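Local coordinates for extracellular solute-binding protein family 1 (Kribbella flavida, PDB 5IXP) that probably captures a solute outside the cell and hands it to an ABC transporter, as a family 1 extracellular solute-binding protein, at residues A[19-24]-A[291-296]. Sequence-based numbering, arbitrary orientation. Where two conformers were deposited one is given.
Sequences REYEAA and AAWLTA
Glu20 OE1, salt-bridged to Lys302 of helix 297-307, also lies at the edge of the Trp293 indole, 3.8 Å from Trp293 CH2 and near the ring plane. The contact belongs to the periplasmic-binding-protein fold, where helix 15-24, following the first strand of the sheet, meets the last turn of helix 284-294. Trp293 carries it. With CG anti to its backbone N (chi1 -179°), its indole reaches across to helix 15-24, and Tyr21 CD1 sits over one face, toward the rim, 3.5 Å from both Trp293 CE3 and Trp293 CD2. The two side chains run past one another in opposite senses, and their rings form an oblique aromatic pair, planes inclined by 54°, with no hydrogen bond across. Tyr21 also stacks on His25 and packs on Val28 and Ile30 of strand 28-34, which joins the helix to the sheet. The Glu20 carboxylate stands steeply to the indole, 75° between planes. Exchanging Trp293 for an alanine would probably uncover one side of the Tyr21 ring and open a gap between the helices, leaving the Glu20 chain less confined. Nearer the tyrosine backbone, Tyr21 CB approaches Trp293 CZ3 at 3.9 Å.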
loop_
_atom_site.group_PDB
_atom_site.type_symbol
_atom_site.label_atom_id
_atom_site.label_comp_id
_atom_site.label_asym_id
_atom_site.label_seq_id
_atom_site.Cartn_x
_atom_site.Cartn_y
_atom_site.Cartn_z
ATOM N N ARG A 19 5.541 -26.610 4.462
ATOM C CA ARG A 19 5.797 -28.028 4.218
ATOM C C ARG A 19 7.107 -28.223 3.471
ATOM O O ARG A 19 7.895 -29.122 3.799
ATOM C CB ARG A 19 4.647 -28.649 3.426
ATOM C CG ARG A 19 3.309 -28.591 4.130
ATOM C CD ARG A 19 2.196 -29.277 3.345
ATOM N NE ARG A 19 0.897 -29.020 3.957
ATOM C CZ ARG A 19 -0.013 -28.185 3.467
ATOM N NH1 ARG A 19 0.211 -27.537 2.328
ATOM N NH2 ARG A 19 -1.159 -28.009 4.112
ATOM N N GLU A 20 7.352 -27.389 2.458
ATOM C CA GLU A 20 8.591 -27.476 1.694
ATOM C C GLU A 20 9.802 -27.235 2.583
ATOM O O GLU A 20 10.795 -27.969 2.517
ATOM C CB GLU A 20 8.562 -26.469 0.544
ATOM C CG GLU A 20 7.525 -26.775 -0.508
ATOM C CD GLU A 20 7.440 -25.705 -1.576
ATOM O OE1 GLU A 20 7.969 -24.596 -1.363
ATOM O OE2 GLU A 20 6.844 -25.978 -2.631
ATOM N N TYR A 21 9.739 -26.204 3.425
ATOM C CA TYR A 21 10.882 -25.883 4.274
ATOM C C TYR A 21 11.190 -27.017 5.244
ATOM O O TYR A 21 12.360 -27.371 5.445
ATOM C CB TYR A 21 10.611 -24.590 5.037
ATOM C CG TYR A 21 11.835 -23.970 5.659
ATOM C CD1 TYR A 21 12.678 -23.159 4.902
ATOM C CD2 TYR A 21 12.149 -24.187 6.999
ATOM C CE1 TYR A 21 13.801 -22.575 5.459
ATOM C CE2 TYR A 21 13.269 -23.598 7.571
ATOM C CZ TYR A 21 14.089 -22.796 6.790
ATOM O OH TYR A 21 15.195 -22.206 7.335
ATOM N N GLU A 22 10.154 -27.597 5.853
ATOM C CA GLU A 22 10.379 -28.708 6.777
ATOM C C GLU A 22 10.961 -29.918 6.060
ATOM O O GLU A 22 11.768 -30.660 6.641
ATOM C CB GLU A 22 9.077 -29.092 7.476
ATOM C CG GLU A 22 8.623 -28.094 8.555
ATOM C CD GLU A 22 7.484 -28.658 9.376
ATOM O OE1 GLU A 22 7.019 -29.754 9.010
ATOM O OE2 GLU A 22 7.054 -28.029 10.366
ATOM N N ALA A 23 10.565 -30.142 4.810
ATOM C CA ALA A 23 11.144 -31.252 4.057
ATOM C C ALA A 23 12.630 -31.028 3.818
ATOM O O ALA A 23 13.429 -31.980 3.840
ATOM C CB ALA A 23 10.403 -31.433 2.732
ATOM N N ALA A 24 13.025 -29.778 3.592
ATOM C CA ALA A 24 14.425 -29.480 3.323
ATOM C C ALA A 24 15.248 -29.343 4.595
ATOM O O ALA A 24 16.473 -29.524 4.547
ATOM C CB ALA A 24 14.544 -28.205 2.486
ATOM N N ALA A 291 12.677 -16.636 7.561
ATOM C CA ALA A 291 12.084 -15.418 7.013
ATOM C C ALA A 291 12.736 -15.041 5.688
ATOM O O ALA A 291 12.051 -14.617 4.743
ATOM C CB ALA A 291 12.206 -14.270 8.009
ATOM N N ALA A 292 14.059 -15.196 5.595
ATOM C CA ALA A 292 14.739 -14.907 4.338
ATOM C C ALA A 292 14.291 -15.868 3.242
ATOM O O ALA A 292 14.112 -15.469 2.085
ATOM C CB ALA A 292 16.256 -14.973 4.532
ATOM N N TRP A 293 14.097 -17.143 3.586
ATOM C CA TRP A 293 13.669 -18.098 2.572
ATOM C C TRP A 293 12.238 -17.818 2.116
ATOM O O TRP A 293 11.937 -17.862 0.913
ATOM C CB TRP A 293 13.804 -19.524 3.106
ATOM C CG TRP A 293 13.397 -20.561 2.103
ATOM C CD1 TRP A 293 14.171 -21.081 1.103
ATOM C CD2 TRP A 293 12.122 -21.199 1.997
ATOM N NE1 TRP A 293 13.456 -22.006 0.383
ATOM C CE2 TRP A 293 12.192 -22.096 0.911
ATOM C CE3 TRP A 293 10.925 -21.102 2.717
ATOM C CZ2 TRP A 293 11.112 -22.885 0.523
ATOM C CZ3 TRP A 293 9.858 -21.898 2.341
ATOM C CH2 TRP A 293 9.960 -22.782 1.251
ATOM N N LEU A 294 11.341 -17.523 3.060
ATOM C CA LEU A 294 9.958 -17.238 2.698
ATOM C C LEU A 294 9.847 -16.021 1.786
ATOM O O LEU A 294 8.871 -15.903 1.038
ATOM C CB LEU A 294 9.111 -17.018 3.962
ATOM C CG LEU A 294 8.802 -18.260 4.814
ATOM C CD1 LEU A 294 8.266 -17.823 6.178
ATOM C CD2 LEU A 294 7.803 -19.203 4.119
ATOM N N THR A 295 10.803 -15.095 1.854
ATOM C CA THR A 295 10.744 -13.880 1.046
ATOM C C THR A 295 11.693 -13.915 -0.149
ATOM O O THR A 295 11.829 -12.900 -0.844
ATOM C CB THR A 295 11.030 -12.646 1.910
ATOM O OG1 THR A 295 12.322 -12.772 2.531
ATOM C CG2 THR A 295 9.947 -12.499 2.986
ATOM N N ALA A 296 12.335 -15.058 -0.411
ATOM C CA ALA A 296 13.200 -15.205 -1.574
ATOM C C ALA A 296 12.377 -15.208 -2.867
ATOM O O ALA A 296 11.186 -15.541 -2.859
ATOM C CB ALA A 296 14.021 -16.495 -1.465
#